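Local coordinates for protein inositol 2-dehydrogenase/D-chiro-inositol 3-dehydrogenase (Lactobacillus casei, PDB 4MIO) that catalyses the NAD+-dependent oxidation of myo-inositol and D-chiro-inositol to their keto forms, 2-keto-myo-inositol and 1-keto-D-chiro-inositol, at residues V3-I8 with A69-S74; F125-D130 with I175-E180. All blocks are in the same frame, centred on the assembly; numbering follows the deposited sequence.

Interaction 1: residues V3-I8 with A69-S74; sequences VKVGVI and AVFVVS. With NAI (1,4-dihydronicotinamide adenine dinucleotide), chain E.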
loop_
_atom_site.group_PDB
_atom_site.type_symbol
_atom_site.label_atom_id
_atom_site.label_comp_id
_atom_site.label_asym_id
_atom_site.label_seq_id
_atom_site.Cartn_x
_atom_site.Cartn_y
_atom_site.Cartn_z
ATOM N N VAL A 3 -28.043 2.086 33.454
ATOM C CA VAL A 3 -26.967 2.076 34.431
ATOM C C VAL A 3 -26.702 3.502 34.933
ATOM O O VAL A 3 -26.379 4.370 34.173
ATOM C CB VAL A 3 -25.673 1.503 33.845
ATOM C CG1 VAL A 3 -24.529 1.608 34.817
ATOM C CG2 VAL A 3 -25.866 0.066 33.424
ATOM N N LYS A 4 -26.877 3.704 36.223
ATOM C CA LYS A 4 -26.655 5.005 36.826
ATOM C C LYS A 4 -25.228 5.177 37.298
ATOM O O LYS A 4 -24.736 4.448 38.089
ATOM C CB LYS A 4 -27.628 5.204 37.983
ATOM C CG LYS A 4 -29.084 5.301 37.540
ATOM C CD LYS A 4 -30.035 5.455 38.669
ATOM C CE LYS A 4 -31.403 5.763 38.169
ATOM N NZ LYS A 4 -31.777 4.828 37.101
ATOM N N VAL A 5 -24.585 6.203 36.742
ATOM C CA VAL A 5 -23.159 6.402 36.900
ATOM C C VAL A 5 -22.809 7.669 37.704
ATOM O O VAL A 5 -23.393 8.674 37.523
ATOM C CB VAL A 5 -22.486 6.473 35.497
ATOM C CG1 VAL A 5 -21.022 6.821 35.608
ATOM C CG2 VAL A 5 -22.627 5.160 34.803
ATOM N N GLY A 6 -21.831 7.524 38.571
ATOM C CA GLY A 6 -21.174 8.661 39.172
ATOM C C GLY A 6 -19.763 8.871 38.625
ATOM O O GLY A 6 -19.041 7.944 38.472
ATOM N N VAL A 7 -19.414 10.107 38.373
ATOM C CA VAL A 7 -18.108 10.443 37.844
ATOM C C VAL A 7 -17.281 11.266 38.839
ATOM O O VAL A 7 -17.687 12.304 39.234
ATOM C CB VAL A 7 -18.211 11.220 36.526
ATOM C CG1 VAL A 7 -16.848 11.427 35.922
ATOM C CG2 VAL A 7 -19.072 10.516 35.539
ATOM N N ILE A 8 -16.142 10.733 39.213
ATOM C CA ILE A 8 -15.212 11.349 40.127
ATOM C C ILE A 8 -14.012 11.926 39.334
ATOM O O ILE A 8 -13.166 11.201 38.878
ATOM C CB ILE A 8 -14.722 10.369 41.154
ATOM C CG1 ILE A 8 -15.884 9.764 41.962
ATOM C CG2 ILE A 8 -13.686 11.016 42.052
ATOM C CD1 ILE A 8 -15.547 8.587 42.716
ATOM N N ALA A 69 -22.468 2.429 39.250
ATOM C CA ALA A 69 -21.087 2.387 38.885
ATOM C C ALA A 69 -20.436 3.774 38.985
ATOM O O ALA A 69 -21.067 4.758 38.780
ATOM C CB ALA A 69 -20.931 1.848 37.486
ATOM N N VAL A 70 -19.160 3.766 39.327
ATOM C CA VAL A 70 -18.397 4.985 39.351
ATOM C C VAL A 70 -17.245 4.970 38.351
ATOM O O VAL A 70 -16.626 3.974 38.167
ATOM C CB VAL A 70 -17.857 5.331 40.774
ATOM C CG1 VAL A 70 -19.014 5.528 41.720
ATOM C CG2 VAL A 70 -16.968 4.304 41.286
ATOM N N PHE A 71 -17.022 6.120 37.749
ATOM C CA PHE A 71 -15.858 6.362 36.901
ATOM C C PHE A 71 -14.865 7.221 37.680
ATOM O O PHE A 71 -15.226 8.230 38.167
ATOM C CB PHE A 71 -16.268 7.069 35.623
ATOM C CG PHE A 71 -16.812 6.151 34.554
ATOM C CD1 PHE A 71 -17.953 5.449 34.756
ATOM C CD2 PHE A 71 -16.190 6.028 33.342
ATOM C CE1 PHE A 71 -18.445 4.634 33.800
ATOM C CE2 PHE A 71 -16.689 5.179 32.399
ATOM C CZ PHE A 71 -17.803 4.491 32.626
ATOM N N VAL A 72 -13.634 6.752 37.803
ATOM C CA VAL A 72 -12.595 7.474 38.515
ATOM C C VAL A 72 -11.676 8.109 37.468
ATOM O O VAL A 72 -10.943 7.427 36.828
ATOM C CB VAL A 72 -11.794 6.580 39.426
ATOM C CG1 VAL A 72 -10.782 7.355 40.195
ATOM C CG2 VAL A 72 -12.685 5.857 40.361
ATOM N N VAL A 73 -11.788 9.415 37.325
ATOM C CA VAL A 73 -11.088 10.161 36.303
ATOM C C VAL A 73 -10.362 11.407 36.860
ATOM O O VAL A 73 -10.216 12.383 36.206
ATOM C CB VAL A 73 -12.033 10.581 35.163
ATOM C CG1 VAL A 73 -11.279 10.621 33.854
ATOM C CG2 VAL A 73 -13.189 9.607 35.066
ATOM N N SER A 74 -9.901 11.257 38.078
ATOM C CA SER A 74 -9.130 12.291 38.747
ATOM C C SER A 74 -7.649 12.187 38.397
ATOM O O SER A 74 -7.280 11.400 37.557
ATOM C CB SER A 74 -9.369 12.140 40.234
ATOM O OG SER A 74 -9.060 10.876 40.683
HETATM P PA NAI E . -7.377 16.775 34.173
HETATM O O1A NAI E . -6.413 17.386 35.039
HETATM O O2A NAI E . -7.940 17.484 33.115
HETATM O O5B NAI E . -8.616 16.372 35.033
HETATM C C5B NAI E . -8.558 15.809 36.281
HETATM C C4B NAI E . -9.720 16.302 37.152
HETATM O O4B NAI E . -9.711 15.652 38.393
HETATM C C3B NAI E . -9.581 17.760 37.550
HETATM O O3B NAI E . -10.755 18.423 37.272
HETATM C C2B NAI E . -9.263 17.739 39.020
HETATM O O2B NAI E . -9.691 18.902 39.682
HETATM C C1B NAI E . -10.016 16.539 39.466
HETATM N N9A NAI E . -9.457 15.915 40.641
HETATM C C8A NAI E . -8.206 15.794 40.970
HETATM N N7A NAI E . -8.068 15.080 42.072
HETATM C C5A NAI E . -9.275 14.749 42.476
HETATM C C6A NAI E . -9.868 14.009 43.575
HETATM N N6A NAI E . -9.172 13.446 44.540
HETATM N N1A NAI E . -11.184 13.873 43.573
HETATM C C2A NAI E . -11.929 14.404 42.668
HETATM N N3A NAI E . -11.469 15.101 41.659
HETATM C C4A NAI E . -10.167 15.286 41.519
HETATM O O3 NAI E . -6.683 15.403 33.752
HETATM P PN NAI E . -7.241 14.317 32.687
HETATM O O1N NAI E . -6.498 14.424 31.442
HETATM O O2N NAI E . -8.651 14.459 32.525
HETATM O O5D NAI E . -6.828 12.955 33.213
HETATM C C5D NAI E . -7.584 12.317 34.209
HETATM C C4D NAI E . -7.188 10.865 34.296
HETATM O O4D NAI E . -7.457 10.271 33.050
HETATM C C3D NAI E . -5.714 10.687 34.508
HETATM O O3D NAI E . -5.566 9.556 35.315
HETATM C C2D NAI E . -5.200 10.406 33.113
HETATM O O2D NAI E . -4.087 9.608 33.250
HETATM C C1D NAI E . -6.331 9.586 32.560
HETATM N N1N NAI E . -6.306 9.584 31.102
HETATM C C2N NAI E . -6.282 8.469 30.403
HETATM C C3N NAI E . -6.230 8.445 29.029
HETATM C C7N NAI E . -6.185 7.143 28.257
HETATM O O7N NAI E . -5.790 7.164 27.135
HETATM N N7N NAI E . -6.570 6.054 28.859
HETATM C C4N NAI E . -6.279 9.714 28.257
HETATM C C5N NAI E . -6.340 10.843 29.142
HETATM C C6N NAI E . -6.366 10.710 30.494
#
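G6 and I8 send their backbone N-H groups to A69 O and F71 O, while K4, G6 and I8 accept from A69, F71 and V73: this parallel ladder joins the first and fourth strands of the Rossmann fold, the neighbours on which its two halves meet. G6 O takes the F71 amide at 2.8 Å, and the rung I8 N to F71 O is nearly straight (173°). The last rung, V73 N to I8 O at 2.7 Å, falls where strand 69-72 gives way to the cofactor loop. On the face shared by V5, V7 and F71, V5 holds CG1 anti to its backbone N (chi1 174°), from where that methyl slants onto CD1 of the F71 ring at 3.5 Å. Farther along, V7 CG1 meets V73 CG2 at 4.2 Å. V73 turns its other methyl, CG1, to O4D of the nicotinamide-side ribose, at 3.9 Å. With an alanine here both methyls go, which would probably leave V7 CG1 without its V73 partner and that flank of the ribose less closely packed. The reverse face, with I8 and V70, rests on helices 58-62 and 79-86, and helix 12-24 covers V5, V7, F71 and V73; F94 stacks on the F71 ring. At the C-terminal ends of the strands the dinucleotide lies against both segments. I8 CG2 approaches adenine C2A at 3.9 Å, and S74 CB comes to 3.4 Å from C5A. S74 O, hydrogen-bonded to H79 NE2, also lies 3.3 Å from C4D of the ribose.

Interaction 2: residues F125-D130 with I175-E180; sequences FMRRYD and IHEIDE. With NAI (1,4-dihydronicotinamide adenine dinucleotide), chain E.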
loop_
_atom_site.group_PDB
_atom_site.type_symbol
_atom_site.label_atom_id
_atom_site.label_comp_id
_atom_site.label_asym_id
_atom_site.label_seq_id
_atom_site.Cartn_x
_atom_site.Cartn_y
_atom_site.Cartn_z
ATOM N N PHE A 125 -7.388 0.814 30.019
ATOM C CA PHE A 125 -6.428 0.521 28.958
ATOM C C PHE A 125 -7.171 0.245 27.635
ATOM O O PHE A 125 -7.458 -0.873 27.325
ATOM C CB PHE A 125 -5.505 -0.640 29.335
ATOM C CG PHE A 125 -4.526 -0.327 30.452
ATOM C CD1 PHE A 125 -3.610 0.662 30.325
ATOM C CD2 PHE A 125 -4.541 -1.059 31.606
ATOM C CE1 PHE A 125 -2.713 0.934 31.340
ATOM C CE2 PHE A 125 -3.651 -0.776 32.625
ATOM C CZ PHE A 125 -2.757 0.220 32.487
ATOM N N MET A 126 -7.436 1.283 26.879
ATOM C CA MET A 126 -8.285 1.171 25.708
ATOM C C MET A 126 -7.688 0.482 24.495
ATOM O O MET A 126 -8.403 0.121 23.627
ATOM C CB MET A 126 -8.836 2.525 25.309
ATOM C CG MET A 126 -7.889 3.369 24.503
ATOM S SD MET A 126 -6.414 3.865 25.389
ATOM C CE MET A 126 -5.503 4.689 24.056
ATOM N N ARG A 127 -6.378 0.314 24.463
ATOM C CA ARG A 127 -5.750 -0.296 23.297
ATOM C C ARG A 127 -6.342 -1.651 22.933
ATOM O O ARG A 127 -6.428 -1.993 21.794
ATOM C CB ARG A 127 -4.231 -0.445 23.450
ATOM C CG ARG A 127 -3.436 0.832 23.476
ATOM C CD ARG A 127 -3.173 1.384 22.118
ATOM N NE ARG A 127 -2.218 2.466 22.156
ATOM C CZ ARG A 127 -0.927 2.302 22.008
ATOM N NH1 ARG A 127 -0.427 1.116 21.783
ATOM N NH2 ARG A 127 -0.137 3.334 22.065
ATOM N N ARG A 128 -6.744 -2.385 23.951
ATOM C CA ARG A 128 -7.233 -3.715 23.752
ATOM C C ARG A 128 -8.551 -3.731 22.974
ATOM O O ARG A 128 -8.948 -4.739 22.518
ATOM C CB ARG A 128 -7.439 -4.411 25.113
ATOM C CG ARG A 128 -6.198 -4.601 25.927
ATOM C CD ARG A 128 -6.453 -5.559 27.068
ATOM N NE ARG A 128 -5.358 -5.597 28.024
ATOM C CZ ARG A 128 -5.254 -6.498 28.966
ATOM N NH1 ARG A 128 -6.144 -7.447 29.054
ATOM N NH2 ARG A 128 -4.260 -6.465 29.799
ATOM N N TYR A 129 -9.189 -2.587 22.880
ATOM C CA TYR A 129 -10.463 -2.477 22.210
ATOM C C TYR A 129 -10.337 -1.897 20.798
ATOM O O TYR A 129 -11.284 -1.818 20.083
ATOM C CB TYR A 129 -11.412 -1.613 23.038
ATOM C CG TYR A 129 -11.801 -2.245 24.374
ATOM C CD1 TYR A 129 -12.859 -3.089 24.463
ATOM C CD2 TYR A 129 -11.075 -1.995 25.521
ATOM C CE1 TYR A 129 -13.212 -3.677 25.644
ATOM C CE2 TYR A 129 -11.430 -2.575 26.711
ATOM C CZ TYR A 129 -12.499 -3.423 26.765
ATOM O OH TYR A 129 -12.893 -4.006 27.919
ATOM N N ASP A 130 -9.146 -1.490 20.442
ATOM C CA ASP A 130 -8.927 -0.939 19.134
ATOM C C ASP A 130 -9.086 -2.044 18.122
ATOM O O ASP A 130 -8.537 -3.059 18.260
ATOM C CB ASP A 130 -7.530 -0.349 19.041
ATOM C CG ASP A 130 -7.225 0.196 17.665
ATOM O OD1 ASP A 130 -7.797 1.217 17.322
ATOM O OD2 ASP A 130 -6.442 -0.436 16.969
ATOM N N ILE A 175 2.994 3.301 28.691
ATOM C CA ILE A 175 2.085 2.524 29.523
ATOM C C ILE A 175 1.081 1.745 28.675
ATOM O O ILE A 175 0.689 0.670 29.024
ATOM C CB ILE A 175 1.368 3.405 30.568
ATOM C CG1 ILE A 175 0.768 2.543 31.694
ATOM C CG2 ILE A 175 0.346 4.290 29.917
ATOM C CD1 ILE A 175 1.764 1.905 32.525
ATOM N N HIS A 176 0.724 2.303 27.548
ATOM C CA HIS A 176 -0.203 1.644 26.666
ATOM C C HIS A 176 0.368 0.353 26.043
ATOM O O HIS A 176 -0.271 -0.648 25.994
ATOM C CB HIS A 176 -0.691 2.623 25.600
ATOM C CG HIS A 176 -1.543 3.712 26.152
ATOM N ND1 HIS A 176 -2.839 3.500 26.541
ATOM C CD2 HIS A 176 -1.281 5.003 26.417
ATOM C CE1 HIS A 176 -3.333 4.620 27.009
ATOM N NE2 HIS A 176 -2.415 5.550 26.927
ATOM N N GLU A 177 1.617 0.437 25.617
ATOM C CA GLU A 177 2.325 -0.722 25.153
ATOM C C GLU A 177 2.594 -1.704 26.295
ATOM O O GLU A 177 2.566 -2.877 26.095
ATOM C CB GLU A 177 3.642 -0.330 24.460
ATOM C CG GLU A 177 3.485 0.233 23.054
ATOM C CD GLU A 177 2.952 1.663 22.968
ATOM O OE1 GLU A 177 3.132 2.418 23.905
ATOM O OE2 GLU A 177 2.351 1.982 21.952
ATOM N N ILE A 178 2.867 -1.174 27.458
ATOM C CA ILE A 178 3.093 -2.005 28.631
ATOM C C ILE A 178 1.873 -2.891 28.952
ATOM O O ILE A 178 2.027 -4.058 29.203
ATOM C CB ILE A 178 3.496 -1.158 29.850
ATOM C CG1 ILE A 178 4.968 -0.715 29.740
ATOM C CG2 ILE A 178 3.246 -1.938 31.138
ATOM C CD1 ILE A 178 5.388 0.298 30.737
ATOM N N ASP A 179 0.679 -2.334 28.899
ATOM C CA ASP A 179 -0.496 -3.163 29.040
ATOM C C ASP A 179 -0.749 -4.084 27.859
ATOM O O ASP A 179 -1.157 -5.194 28.026
ATOM C CB ASP A 179 -1.750 -2.332 29.282
ATOM C CG ASP A 179 -3.001 -3.169 29.323
ATOM O OD1 ASP A 179 -3.224 -3.818 30.327
ATOM O OD2 ASP A 179 -3.716 -3.164 28.321
ATOM N N GLU A 180 -0.515 -3.583 26.678
ATOM C CA GLU A 180 -0.895 -4.279 25.461
ATOM C C GLU A 180 -0.099 -5.546 25.190
ATOM O O GLU A 180 -0.635 -6.529 24.782
ATOM C CB GLU A 180 -0.737 -3.303 24.277
ATOM C CG GLU A 180 -1.040 -3.825 22.899
ATOM C CD GLU A 180 -0.750 -2.791 21.847
ATOM O OE1 GLU A 180 -1.290 -1.726 21.964
ATOM O OE2 GLU A 180 0.037 -3.070 20.947
HETATM P PA NAI E . -7.377 16.775 34.173
HETATM O O1A NAI E . -6.413 17.386 35.039
HETATM O O2A NAI E . -7.940 17.484 33.115
HETATM O O5B NAI E . -8.616 16.372 35.033
HETATM C C5B NAI E . -8.558 15.809 36.281
HETATM C C4B NAI E . -9.720 16.302 37.152
HETATM O O4B NAI E . -9.711 15.652 38.393
HETATM C C3B NAI E . -9.581 17.760 37.550
HETATM O O3B NAI E . -10.755 18.423 37.272
HETATM C C2B NAI E . -9.263 17.739 39.020
HETATM O O2B NAI E . -9.691 18.902 39.682
HETATM C C1B NAI E . -10.016 16.539 39.466
HETATM N N9A NAI E . -9.457 15.915 40.641
HETATM C C8A NAI E . -8.206 15.794 40.970
HETATM N N7A NAI E . -8.068 15.080 42.072
HETATM C C5A NAI E . -9.275 14.749 42.476
HETATM C C6A NAI E . -9.868 14.009 43.575
HETATM N N6A NAI E . -9.172 13.446 44.540
HETATM N N1A NAI E . -11.184 13.873 43.573
HETATM C C2A NAI E . -11.929 14.404 42.668
HETATM N N3A NAI E . -11.469 15.101 41.659
HETATM C C4A NAI E . -10.167 15.286 41.519
HETATM O O3 NAI E . -6.683 15.403 33.752
HETATM P PN NAI E . -7.241 14.317 32.687
HETATM O O1N NAI E . -6.498 14.424 31.442
HETATM O O2N NAI E . -8.651 14.459 32.525
HETATM O O5D NAI E . -6.828 12.955 33.213
HETATM C C5D NAI E . -7.584 12.317 34.209
HETATM C C4D NAI E . -7.188 10.865 34.296
HETATM O O4D NAI E . -7.457 10.271 33.050
HETATM C C3D NAI E . -5.714 10.687 34.508
HETATM O O3D NAI E . -5.566 9.556 35.315
HETATM C C2D NAI E . -5.200 10.406 33.113
HETATM O O2D NAI E . -4.087 9.608 33.250
HETATM C C1D NAI E . -6.331 9.586 32.560
HETATM N N1N NAI E . -6.306 9.584 31.102
HETATM C C2N NAI E . -6.282 8.469 30.403
HETATM C C3N NAI E . -6.230 8.445 29.029
HETATM C C7N NAI E . -6.185 7.143 28.257
HETATM O O7N NAI E . -5.790 7.164 27.135
HETATM N N7N NAI E . -6.570 6.054 28.859
HETATM C C4N NAI E . -6.279 9.714 28.257
HETATM C C5N NAI E . -6.340 10.843 29.142
HETATM C C6N NAI E . -6.366 10.710 30.494
HETATM O O HOH W 1 -4.339 1.017 26.593
#
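A bend at chi2 of R127 (-81°) turns its guanidinium over H176 CB and its edge to E177 and E180, while D179, its CG anti to the backbone N (chi1 175°), lays its carboxylate on the F125 ring. A salt-bridge network and a second ion pair thus fasten the loop and short 3-10 turn after the last Rossmann strand to helix 168-185 of the C-terminal alpha/beta domain, joining the two domains of what is probably a Gfo/Idh/MocA-family enzyme beside the nicotinamide end of the cofactor. NH1 and NH2 of R127 both grip E177 OE2, NH2 at 2.8 Å, approaching from one face of the carboxylate; NH1 also reaches E180 OE1 at 3.0 Å. E177 OE1 is held by H155. R128 takes D179 side-on, NE to OD2 at 3.0 Å and NH2 to OD1 at 2.9 Å, and its NH2 has a second salt bridge to D306. D179 is thereby fixed flat, its plane 11° from that of the F125 ring, with CB 3.7 Å from the ring centroid in a CH-pi contact. M126 SD lies obliquely to the imidazole of H176, whose CE1 is 3.5 Å from the carboxamide oxygen O7N. Beside that ring, in its plane, a water accepts from R127 N and sits 2.9 Å from H176 ND1.

How the interactions relate
Interactions 1 and 2 meet different parts of one dinucleotide: 3-8 with 69-74 lies along the adenine and the nicotinamide-side ribose, whereas 125-130 with 175-180 is near the carboxamide of the nicotinamide. Their centres stand 21 Å apart and their nearest atoms about 10 Å, so the two do not touch, and the cofactor spans the gap. Protein also links them. Helix 279-294 packs on V3 and A69 at one end and on M126 at the other, and its Y282 is hydrogen-bonded to the cofactor. K97, which touches F125, binds the cofactor through its backbone O, while M13, packed on V73, does so through its backbone N.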